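Local coordinates for protein Beta/alpha-amylase (Paenibacillus polymyxa, PDB 3VOC) that removes successive maltose units from the non-reducing ends of alpha-1,4-glucans, as the catalytic beta-amylase domain of a larger precursor that also yields an alpha-amylase, at residues G103-D106 and E107-K111; G158-G162 and E163-P167; Y169-A172 and A173-Y177; L246-Y249 and Q250-E254. All blocks are in the same frame, centred on the assembly; numbering follows the deposited sequence. Where two conformers were deposited one is given.

All four contacts lie in one (beta/alpha)8-barrel domain, the family 14 glycoside hydrolase part of the precursor, and follow one another along the chain. Contact 1 holds the short helix 105-108 on the surface. Contacts 2 and 3 adjoin in the long loop between strand 153-156 and helix 188-202, their centres about 15 Å apart; contact 2 carries the predicted proton donor. Contact 4 is a piece of helix 240-268, its centre about 13 Å from that of contact 2. F110 of contact 1 packs on P167 and Y166 of contact 2, and Y166 in turn reaches contact 4, so that the catalytic loop is bracketed by a surface hairpin and a barrel helix.

Contact 1: G103-D106 and E107-K111; sequences GSAD and EMQFK
S104 is the N-cap of the short helix 105-108. Its OG accepts the backbone N-H of E107, three residues on, with OG 3.2 Å from E107 N and 153° at the hydrogen. The hydroxyl is placed for this because it sits between the backbone N and the carbonyl carbon (chi1 86°), where it faces the first turn. The capping box is not closed in return: E107 OE1 stays 4.9 Å from S104 N, and the E107 carboxylate is tied instead to the S104 hydroxyl through a water that donates to OE2 at 3.0 Å. A second bond of the turn runs from M108 N to S104 O, 3.1 Å long. At the other end of the helix the bond from Q109 N to A105 O is weak, while Q109 CB packs 3.3 Å from that same A105 O as the chain leaves helical geometry. An alanine in place of S104 would remove the hydroxyl, probably leaving E107 N without its capping acceptor and the bridging water without one of its two holds. The D106 carboxylate leaves the turn for helix 188-202, where OD2 bonds T189 OG1 and OD1 bonds E188 N. Beyond Q109 the chain enters strand 110-111, which pairs antiparallel with strand 117-118, while F110 rests on P167 of the active-site loop.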
loop_
_atom_site.group_PDB
_atom_site.type_symbol
_atom_site.label_atom_id
_atom_site.label_comp_id
_atom_site.label_asym_id
_atom_site.label_seq_id
_atom_site.Cartn_x
_atom_site.Cartn_y
_atom_site.Cartn_z
ATOM N N GLY A 103 14.878 -18.285 4.422
ATOM C CA GLY A 103 14.054 -18.390 5.632
ATOM C C GLY A 103 12.931 -19.372 5.385
ATOM O O GLY A 103 12.712 -19.781 4.236
ATOM N N SER A 104 12.207 -19.752 6.438
ATOM C CA SER A 104 11.151 -20.747 6.272
ATOM C C SER A 104 9.950 -20.097 5.603
ATOM O O SER A 104 9.635 -18.935 5.894
ATOM C CB SER A 104 10.755 -21.395 7.610
ATOM O OG SER A 104 9.788 -20.650 8.295
ATOM N N ALA A 105 9.289 -20.836 4.711
ATOM C CA ALA A 105 8.123 -20.307 3.998
ATOM C C ALA A 105 7.088 -19.821 5.009
ATOM O O ALA A 105 6.497 -18.758 4.823
ATOM C CB ALA A 105 7.516 -21.347 3.074
ATOM N N ASP A 106 6.879 -20.601 6.066
ATOM C CA ASP A 106 5.896 -20.267 7.107
ATOM C C ASP A 106 6.162 -18.890 7.764
ATOM O O ASP A 106 5.236 -18.132 8.027
ATOM C CB ASP A 106 5.845 -21.368 8.181
ATOM C CG ASP A 106 4.781 -21.102 9.243
ATOM O OD1 ASP A 106 3.637 -21.568 9.066
ATOM O OD2 ASP A 106 5.082 -20.402 10.240
ATOM N N GLU A 107 7.427 -18.577 8.023
ATOM C CA GLU A 107 7.778 -17.308 8.639
ATOM C C GLU A 107 7.704 -16.147 7.637
ATOM O O GLU A 107 7.509 -14.991 8.037
ATOM C CB GLU A 107 9.206 -17.373 9.183
ATOM C CG GLU A 107 9.362 -18.239 10.429
ATOM C CD GLU A 107 10.802 -18.293 10.907
ATOM O OE1 GLU A 107 11.545 -17.310 10.659
ATOM O OE2 GLU A 107 11.181 -19.328 11.514
ATOM N N MET A 108 7.889 -16.456 6.354
ATOM C CA MET A 108 7.982 -15.431 5.304
ATOM C C MET A 108 6.671 -15.115 4.619
ATOM O O MET A 108 6.541 -14.079 3.966
ATOM C CB MET A 108 8.962 -15.876 4.229
ATOM C CG MET A 108 10.361 -16.118 4.745
ATOM S SD MET A 108 11.316 -16.974 3.486
ATOM C CE MET A 108 11.183 -15.804 2.119
ATOM N N GLN A 109 5.704 -16.012 4.741
ATOM C CA GLN A 109 4.478 -15.832 3.994
ATOM C C GLN A 109 3.273 -15.528 4.861
ATOM O O GLN A 109 3.396 -15.364 6.086
ATOM C CB GLN A 109 4.238 -17.051 3.095
ATOM C CG GLN A 109 5.344 -17.219 2.027
ATOM C CD GLN A 109 5.156 -18.452 1.167
ATOM O OE1 GLN A 109 4.404 -19.367 1.523
ATOM N NE2 GLN A 109 5.848 -18.484 0.021
ATOM N N PHE A 110 2.119 -15.449 4.203
ATOM C CA PHE A 110 0.827 -15.272 4.860
ATOM C C PHE A 110 -0.015 -16.487 4.552
ATOM O O PHE A 110 0.078 -17.047 3.469
ATOM C CB PHE A 110 0.114 -14.031 4.325
ATOM C CG PHE A 110 0.864 -12.736 4.555
ATOM C CD1 PHE A 110 0.655 -11.989 5.713
ATOM C CD2 PHE A 110 1.748 -12.247 3.588
ATOM C CE1 PHE A 110 1.340 -10.781 5.921
ATOM C CE2 PHE A 110 2.436 -11.039 3.776
ATOM C CZ PHE A 110 2.222 -10.299 4.944
ATOM N N LYS A 111 -0.837 -16.909 5.506
ATOM C CA LYS A 111 -1.773 -17.981 5.252
ATOM C C LYS A 111 -3.151 -17.526 5.719
ATOM O O LYS A 111 -3.281 -16.907 6.774
ATOM C CB LYS A 111 -1.295 -19.243 5.977
ATOM C CG LYS A 111 -2.036 -20.513 5.650
ATOM C CD LYS A 111 -1.213 -21.766 6.023
ATOM C CE LYS A 111 -0.078 -22.034 5.037
ATOM N NZ LYS A 111 0.472 -23.422 5.148
HETATM O O HOH W 1 9.471 -21.654 10.876
HETATM O O HOH W 2 4.157 -15.910 9.095
#

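Contact 2: G158-G162 and E163-P167; sequences GGPSG and ELRYP
The guanidinium of R165 lies against P160, which covers one face: P160 O stands 3.7 Å above the plane toward its rim, and P160 CB lies 3.8 Å from R165 NH1 on the same side. On the other side, CE1 of Y169 comes within 3.6 Å of R165 CZ. Three partners line the perimeter. E163 OE1 takes the N-H of NE in a nearly straight salt bridge (NE to OE1 2.8 Å, 172°), in the guanidinium plane and nearly along the C-O axis of the carboxylate. Y166 O accepts from NH1, and a water shared with S161 OG accepts from NH2 in plane. Grips at NE, NH1 and NH2 fix the group against rotation. The side chain reaches them extended from CG, which stands between the backbone N and the carbonyl carbon (chi1 63°). The bond to R165 NE, with S281 OG on the same OE1, is consistent with a fixed orientation for the carboxylate of E163, the predicted proton donor. P160 O also accepts E163 N at 3.0 Å, the donor standing above the carbonyl plane, which ties the turn 160-163 to the catalytic residue. P160 CG packs on P167 CB at 3.6 Å. Where G158 passes the returning chain, a CB would come 2.8 Å from L164 CB, a clash. The loop follows barrel strand 153-156. L164 bonds by its backbone to K279 of strand 275-279, and its side chain fits between helices 240-268 and 305-315, touching L253 and L308.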
loop_
_atom_site.group_PDB
_atom_site.type_symbol
_atom_site.label_atom_id
_atom_site.label_comp_id
_atom_site.label_asym_id
_atom_site.label_seq_id
_atom_site.Cartn_x
_atom_site.Cartn_y
_atom_site.Cartn_z
ATOM N N GLY A 158 4.438 -1.055 1.781
ATOM C CA GLY A 158 4.171 -1.653 3.096
ATOM C C GLY A 158 3.592 -3.058 3.038
ATOM O O GLY A 158 3.334 -3.661 4.076
ATOM N N GLY A 159 3.375 -3.574 1.835
ATOM C CA GLY A 159 2.808 -4.917 1.661
ATOM C C GLY A 159 2.242 -5.131 0.267
ATOM O O GLY A 159 2.651 -4.443 -0.687
ATOM N N PRO A 160 1.319 -6.102 0.128
ATOM C CA PRO A 160 0.756 -6.461 -1.175
ATOM C C PRO A 160 0.270 -5.237 -1.931
ATOM O O PRO A 160 -0.315 -4.304 -1.340
ATOM C CB PRO A 160 -0.426 -7.367 -0.819
ATOM C CG PRO A 160 -0.037 -7.967 0.554
ATOM C CD PRO A 160 0.699 -6.868 1.234
ATOM N N SER A 161 0.522 -5.240 -3.237
ATOM C CA SER A 161 0.137 -4.119 -4.119
ATOM C C SER A 161 0.634 -2.748 -3.661
ATOM O O SER A 161 0.012 -1.729 -3.967
ATOM C CB SER A 161 -1.386 -4.101 -4.352
ATOM O OG SER A 161 -1.777 -5.249 -5.096
ATOM N N GLY A 162 1.759 -2.714 -2.954
ATOM C CA GLY A 162 2.322 -1.458 -2.480
ATOM C C GLY A 162 1.562 -0.795 -1.339
ATOM O O GLY A 162 1.744 0.395 -1.080
ATOM N N GLU A 163 0.743 -1.572 -0.631
ATOM C CA GLU A 163 -0.112 -1.040 0.415
ATOM C C GLU A 163 0.200 -1.659 1.759
ATOM O O GLU A 163 0.480 -2.853 1.851
ATOM C CB GLU A 163 -1.575 -1.305 0.050
ATOM C CG GLU A 163 -1.990 -0.586 -1.226
ATOM C CD GLU A 163 -3.399 -0.961 -1.691
ATOM O OE1 GLU A 163 -3.932 -2.027 -1.287
ATOM O OE2 GLU A 163 -3.977 -0.163 -2.455
ATOM N N LEU A 164 0.150 -0.858 2.815
ATOM C CA LEU A 164 0.339 -1.410 4.147
ATOM C C LEU A 164 -0.933 -2.149 4.564
ATOM O O LEU A 164 -1.859 -1.561 5.149
ATOM C CB LEU A 164 0.723 -0.315 5.154
ATOM C CG LEU A 164 0.976 -0.718 6.611
ATOM C CD1 LEU A 164 2.376 -1.332 6.794
ATOM C CD2 LEU A 164 0.822 0.490 7.532
ATOM N N ARG A 165 -0.973 -3.443 4.256
ATOM C CA ARG A 165 -2.114 -4.288 4.595
ATOM C C ARG A 165 -1.697 -5.747 4.497
ATOM O O ARG A 165 -0.590 -6.051 4.029
ATOM C CB ARG A 165 -3.308 -4.025 3.655
ATOM C CG ARG A 165 -3.038 -4.363 2.175
ATOM C CD ARG A 165 -4.351 -4.450 1.406
ATOM N NE ARG A 165 -4.162 -4.555 -0.044
ATOM C CZ ARG A 165 -4.072 -5.697 -0.721
ATOM N NH1 ARG A 165 -4.102 -6.877 -0.086
ATOM N NH2 ARG A 165 -3.932 -5.663 -2.046
ATOM N N TYR A 166 -2.585 -6.634 4.940
ATOM C CA TYR A 166 -2.457 -8.065 4.701
ATOM C C TYR A 166 -2.974 -8.399 3.313
ATOM O O TYR A 166 -3.742 -7.625 2.765
ATOM C CB TYR A 166 -3.268 -8.834 5.731
ATOM C CG TYR A 166 -2.667 -8.753 7.118
ATOM C CD1 TYR A 166 -1.656 -9.642 7.508
ATOM C CD2 TYR A 166 -3.115 -7.804 8.040
ATOM C CE1 TYR A 166 -1.088 -9.585 8.774
ATOM C CE2 TYR A 166 -2.547 -7.725 9.320
ATOM C CZ TYR A 166 -1.536 -8.632 9.678
ATOM O OH TYR A 166 -0.977 -8.597 10.940
ATOM N N PRO A 167 -2.569 -9.556 2.745
ATOM C CA PRO A 167 -3.057 -9.968 1.429
ATOM C C PRO A 167 -4.449 -10.615 1.544
ATOM O O PRO A 167 -4.644 -11.785 1.192
ATOM C CB PRO A 167 -2.022 -10.995 0.988
ATOM C CG PRO A 167 -1.610 -11.659 2.290
ATOM C CD PRO A 167 -1.534 -10.483 3.257
HETATM O O HOH W 3 2.297 -6.144 4.907
HETATM O O HOH W 4 -3.078 -7.388 -3.989
#

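Contact 3: Y169-A172 and A173-Y177; sequences YYPA and AGWSY
Backbone bonds between Y170-P171 and A173-W175 close the short 3-10 segment 171-173 in a Schellman motif. W175 N reaches back five residues to Y170 O (3.3 Å), G174 N reaches P171 O at 2.9 Å inside it, and G174 takes the positive phi (101°) usual at this place. Y170 O is doubly held, since A173 N also donates to it, the two N-H groups arriving from opposite faces of the carbonyl plane. P171 O takes a water as well, and this water donates to W175 O. The CA-H of P171 points almost straight at W175 O, with CA and O 3.4 Å apart. The main side-chain contact is Y169 on the indole of W175. Y169 CB sits 3.5 Å from the centroid of the five-membered ring, 8° off its normal, a CH-pi contact over the face. The Y169 ring then turns its edge to the six-membered ring (T-shaped, centroids 5.0 Å apart, planes at 58°), its CD2 3.8 Å from W175 CH2. The opposite indole face has Y177 N above it near the rim, and P171 CD packs against CE3 at 3.9 Å. A serine in place of W175 would take away the indole and is likely to open a gap beside Y169 and P171 and to leave G179 O without its NE1 donor. The turn belongs to the surface part of the loop joining strand 153-156 to helix 188-202. Y170 OH bonds N86 ND2, A172 and A173 touch Y116, and Y169 and Y177 both meet W285 edge-to-face.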
loop_
_atom_site.group_PDB
_atom_site.type_symbol
_atom_site.label_atom_id
_atom_site.label_comp_id
_atom_site.label_asym_id
_atom_site.label_seq_id
_atom_site.Cartn_x
_atom_site.Cartn_y
_atom_site.Cartn_z
ATOM N N TYR A 169 -7.524 -10.049 0.281
ATOM C CA TYR A 169 -8.398 -10.341 -0.856
ATOM C C TYR A 169 -7.544 -10.692 -2.082
ATOM O O TYR A 169 -6.707 -9.900 -2.526
ATOM C CB TYR A 169 -9.396 -9.188 -1.106
ATOM C CG TYR A 169 -8.783 -7.917 -1.689
ATOM C CD1 TYR A 169 -8.173 -6.949 -0.872
ATOM C CD2 TYR A 169 -8.816 -7.691 -3.066
ATOM C CE1 TYR A 169 -7.603 -5.786 -1.440
ATOM C CE2 TYR A 169 -8.270 -6.555 -3.629
ATOM C CZ TYR A 169 -7.669 -5.608 -2.821
ATOM O OH TYR A 169 -7.143 -4.496 -3.430
ATOM N N TYR A 170 -7.760 -11.891 -2.621
ATOM C CA TYR A 170 -6.823 -12.457 -3.593
ATOM C C TYR A 170 -7.567 -13.444 -4.487
ATOM O O TYR A 170 -8.000 -14.508 -4.011
ATOM C CB TYR A 170 -5.685 -13.157 -2.854
ATOM C CG TYR A 170 -4.417 -13.406 -3.652
ATOM C CD1 TYR A 170 -3.718 -12.351 -4.243
ATOM C CD2 TYR A 170 -3.881 -14.698 -3.755
ATOM C CE1 TYR A 170 -2.543 -12.582 -4.954
ATOM C CE2 TYR A 170 -2.703 -14.939 -4.473
ATOM C CZ TYR A 170 -2.039 -13.878 -5.060
ATOM O OH TYR A 170 -0.854 -14.088 -5.737
ATOM N N PRO A 171 -7.731 -13.087 -5.777
ATOM C CA PRO A 171 -8.489 -13.934 -6.713
ATOM C C PRO A 171 -8.029 -15.391 -6.682
ATOM O O PRO A 171 -8.868 -16.300 -6.647
ATOM C CB PRO A 171 -8.223 -13.283 -8.072
ATOM C CG PRO A 171 -8.087 -11.802 -7.738
ATOM C CD PRO A 171 -7.390 -11.772 -6.363
ATOM N N ALA A 172 -6.714 -15.620 -6.635
ATOM C CA ALA A 172 -6.195 -16.983 -6.676
ATOM C C ALA A 172 -6.523 -17.795 -5.434
ATOM O O ALA A 172 -6.457 -19.025 -5.472
ATOM C CB ALA A 172 -4.676 -17.002 -6.979
ATOM N N ALA A 173 -6.890 -17.115 -4.340
ATOM C CA ALA A 173 -7.364 -17.774 -3.126
ATOM C C ALA A 173 -8.879 -18.010 -3.137
ATOM O O ALA A 173 -9.436 -18.479 -2.149
ATOM C CB ALA A 173 -6.963 -16.958 -1.884
ATOM N N GLY A 174 -9.541 -17.682 -4.243
ATOM C CA GLY A 174 -11.000 -17.864 -4.363
ATOM C C GLY A 174 -11.827 -16.593 -4.174
ATOM O O GLY A 174 -13.066 -16.624 -4.236
ATOM N N TRP A 175 -11.154 -15.466 -3.949
ATOM C CA TRP A 175 -11.857 -14.207 -3.689
ATOM C C TRP A 175 -12.458 -13.647 -4.977
ATOM O O TRP A 175 -11.833 -13.704 -6.022
ATOM C CB TRP A 175 -10.902 -13.173 -3.084
ATOM C CG TRP A 175 -11.517 -11.826 -2.915
ATOM C CD1 TRP A 175 -12.240 -11.393 -1.843
ATOM C CD2 TRP A 175 -11.497 -10.744 -3.860
ATOM N NE1 TRP A 175 -12.673 -10.097 -2.062
ATOM C CE2 TRP A 175 -12.227 -9.677 -3.288
ATOM C CE3 TRP A 175 -10.942 -10.576 -5.138
ATOM C CZ2 TRP A 175 -12.407 -8.445 -3.945
ATOM C CZ3 TRP A 175 -11.121 -9.347 -5.794
ATOM C CH2 TRP A 175 -11.849 -8.301 -5.195
ATOM N N SER A 176 -13.671 -13.105 -4.881
ATOM C CA SER A 176 -14.203 -12.215 -5.917
ATOM C C SER A 176 -14.965 -11.075 -5.256
ATOM O O SER A 176 -15.530 -11.225 -4.169
ATOM C CB SER A 176 -15.100 -12.975 -6.913
ATOM O OG SER A 176 -16.189 -13.558 -6.234
ATOM N N TYR A 177 -14.956 -9.914 -5.899
ATOM C CA TYR A 177 -15.637 -8.745 -5.361
ATOM C C TYR A 177 -17.135 -9.089 -5.252
ATOM O O TYR A 177 -17.656 -9.777 -6.130
ATOM C CB TYR A 177 -15.401 -7.572 -6.308
ATOM C CG TYR A 177 -15.933 -6.244 -5.825
ATOM C CD1 TYR A 177 -15.232 -5.497 -4.868
ATOM C CD2 TYR A 177 -17.125 -5.719 -6.344
ATOM C CE1 TYR A 177 -15.712 -4.273 -4.427
ATOM C CE2 TYR A 177 -17.618 -4.475 -5.917
ATOM C CZ TYR A 177 -16.896 -3.763 -4.955
ATOM O OH TYR A 177 -17.355 -2.553 -4.507
HETATM O O HOH W 5 -11.285 -16.131 -7.713
#

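Contact 4: L246-Y249 and Q250-E254; sequences LSWY and QSVLE
W248 and S251 meet through a side-chain bond to the backbone: the S251 hydroxyl donates to W248 O at 2.7 Å. The torsion that allows it (chi1 79°) folds OG back toward the preceding turn. The same oxygen also accepts V252 N, 3.1 Å away, so two donors grip W248 O, the amide more nearly in line with the carbonyl (161°) than the hydroxyl (115°). Two further backbone bonds continue the i to i+4 pattern, Q250 N to L246 O at 3.0 Å and S251 N to S247 O at 2.8 Å. These turns belong to helix 240-268, which lies between the fourth and fifth strands of the (beta/alpha)8 barrel, 153-156 and 275-279, in chain order. Among the apolar contacts, V252 CG2 lies over one face of the W248 indole, toward its rim and 3.7 Å from CE2. The two side chains run alongside each other and point the same way, and W248 goes on to meet F194 and A197 of helix 188-202. Polar side chains cover another side of the helix. Q250 NE2 donates to E254 OE2 at 2.9 Å, approaching from above the carboxylate plane, while Q250 OE1 is held by Y303 N and D304 N. E254 OE1 forms a salt bridge with R307, which also bonds S247 OG. Y249 OH bonds A299 O and Q184 N, and its backbone O takes the hydroxyl of Y166, whose ring stacks on that of Y249.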
loop_
_atom_site.group_PDB
_atom_site.type_symbol
_atom_site.label_atom_id
_atom_site.label_comp_id
_atom_site.label_asym_id
_atom_site.label_seq_id
_atom_site.Cartn_x
_atom_site.Cartn_y
_atom_site.Cartn_z
ATOM N N LEU A 246 -7.831 -8.254 16.895
ATOM C CA LEU A 246 -7.798 -7.213 15.869
ATOM C C LEU A 246 -6.754 -6.163 16.163
ATOM O O LEU A 246 -6.107 -5.676 15.243
ATOM C CB LEU A 246 -9.168 -6.539 15.720
ATOM C CG LEU A 246 -10.232 -7.309 14.949
ATOM C CD1 LEU A 246 -11.518 -6.505 14.919
ATOM C CD2 LEU A 246 -9.758 -7.627 13.527
ATOM N N SER A 247 -6.603 -5.794 17.440
ATOM C CA SER A 247 -5.555 -4.841 17.828
ATOM C C SER A 247 -4.165 -5.395 17.523
ATOM O O SER A 247 -3.302 -4.680 16.982
ATOM C CB SER A 247 -5.672 -4.464 19.309
ATOM O OG SER A 247 -4.686 -3.510 19.652
ATOM N N TRP A 248 -3.944 -6.667 17.869
ATOM C CA TRP A 248 -2.662 -7.310 17.583
ATOM C C TRP A 248 -2.414 -7.408 16.065
ATOM O O TRP A 248 -1.319 -7.142 15.574
ATOM C CB TRP A 248 -2.577 -8.716 18.213
ATOM C CG TRP A 248 -1.418 -9.498 17.625
ATOM C CD1 TRP A 248 -0.093 -9.395 17.978
ATOM C CD2 TRP A 248 -1.479 -10.453 16.556
ATOM N NE1 TRP A 248 0.668 -10.241 17.200
ATOM C CE2 TRP A 248 -0.158 -10.906 16.324
ATOM C CE3 TRP A 248 -2.527 -10.977 15.773
ATOM C CZ2 TRP A 248 0.150 -11.848 15.339
ATOM C CZ3 TRP A 248 -2.222 -11.912 14.793
ATOM C CH2 TRP A 248 -0.889 -12.353 14.596
ATOM N N TYR A 249 -3.452 -7.811 15.346
ATOM C CA TYR A 249 -3.401 -7.998 13.898
ATOM C C TYR A 249 -2.944 -6.687 13.242
ATOM O O TYR A 249 -2.022 -6.680 12.411
ATOM C CB TYR A 249 -4.793 -8.404 13.439
ATOM C CG TYR A 249 -4.937 -8.905 12.018
ATOM C CD1 TYR A 249 -4.192 -9.998 11.546
ATOM C CD2 TYR A 249 -5.869 -8.313 11.156
ATOM C CE1 TYR A 249 -4.386 -10.479 10.232
ATOM C CE2 TYR A 249 -6.055 -8.776 9.856
ATOM C CZ TYR A 249 -5.314 -9.854 9.398
ATOM O OH TYR A 249 -5.501 -10.284 8.092
ATOM N N GLN A 250 -3.557 -5.580 13.658
ATOM C CA GLN A 250 -3.144 -4.248 13.200
ATOM C C GLN A 250 -1.735 -3.879 13.672
ATOM O O GLN A 250 -0.953 -3.324 12.881
ATOM C CB GLN A 250 -4.148 -3.160 13.602
ATOM C CG GLN A 250 -3.703 -1.752 13.137
ATOM C CD GLN A 250 -4.775 -0.693 13.277
ATOM O OE1 GLN A 250 -5.930 -0.907 12.905
ATOM N NE2 GLN A 250 -4.392 0.475 13.807
ATOM N N SER A 251 -1.402 -4.199 14.932
ATOM C CA SER A 251 -0.067 -3.861 15.490
ATOM C C SER A 251 1.121 -4.426 14.687
ATOM O O SER A 251 2.193 -3.795 14.618
ATOM C CB SER A 251 0.057 -4.251 16.979
ATOM O OG SER A 251 0.302 -5.650 17.128
ATOM N N VAL A 252 0.932 -5.606 14.090
ATOM C CA VAL A 252 1.926 -6.207 13.197
ATOM C C VAL A 252 2.249 -5.287 12.001
ATOM O O VAL A 252 3.428 -5.054 11.689
ATOM C CB VAL A 252 1.493 -7.627 12.733
ATOM C CG1 VAL A 252 2.416 -8.176 11.645
ATOM C CG2 VAL A 252 1.468 -8.595 13.923
ATOM N N LEU A 253 1.217 -4.765 11.349
ATOM C CA LEU A 253 1.403 -3.768 10.288
ATOM C C LEU A 253 2.049 -2.493 10.810
ATOM O O LEU A 253 2.928 -1.922 10.154
ATOM C CB LEU A 253 0.067 -3.428 9.613
ATOM C CG LEU A 253 -0.665 -4.593 8.936
ATOM C CD1 LEU A 253 -2.054 -4.133 8.467
ATOM C CD2 LEU A 253 0.156 -5.144 7.752
ATOM N N GLU A 254 1.615 -2.045 11.987
ATOM C CA GLU A 254 2.149 -0.800 12.551
ATOM C C GLU A 254 3.644 -0.926 12.857
ATOM O O GLU A 254 4.423 -0.022 12.548
ATOM C CB GLU A 254 1.387 -0.380 13.808
ATOM C CG GLU A 254 -0.061 0.012 13.536
ATOM C CD GLU A 254 -0.890 0.094 14.804
ATOM O OE1 GLU A 254 -0.661 -0.700 15.732
ATOM O OE2 GLU A 254 -1.789 0.941 14.870
#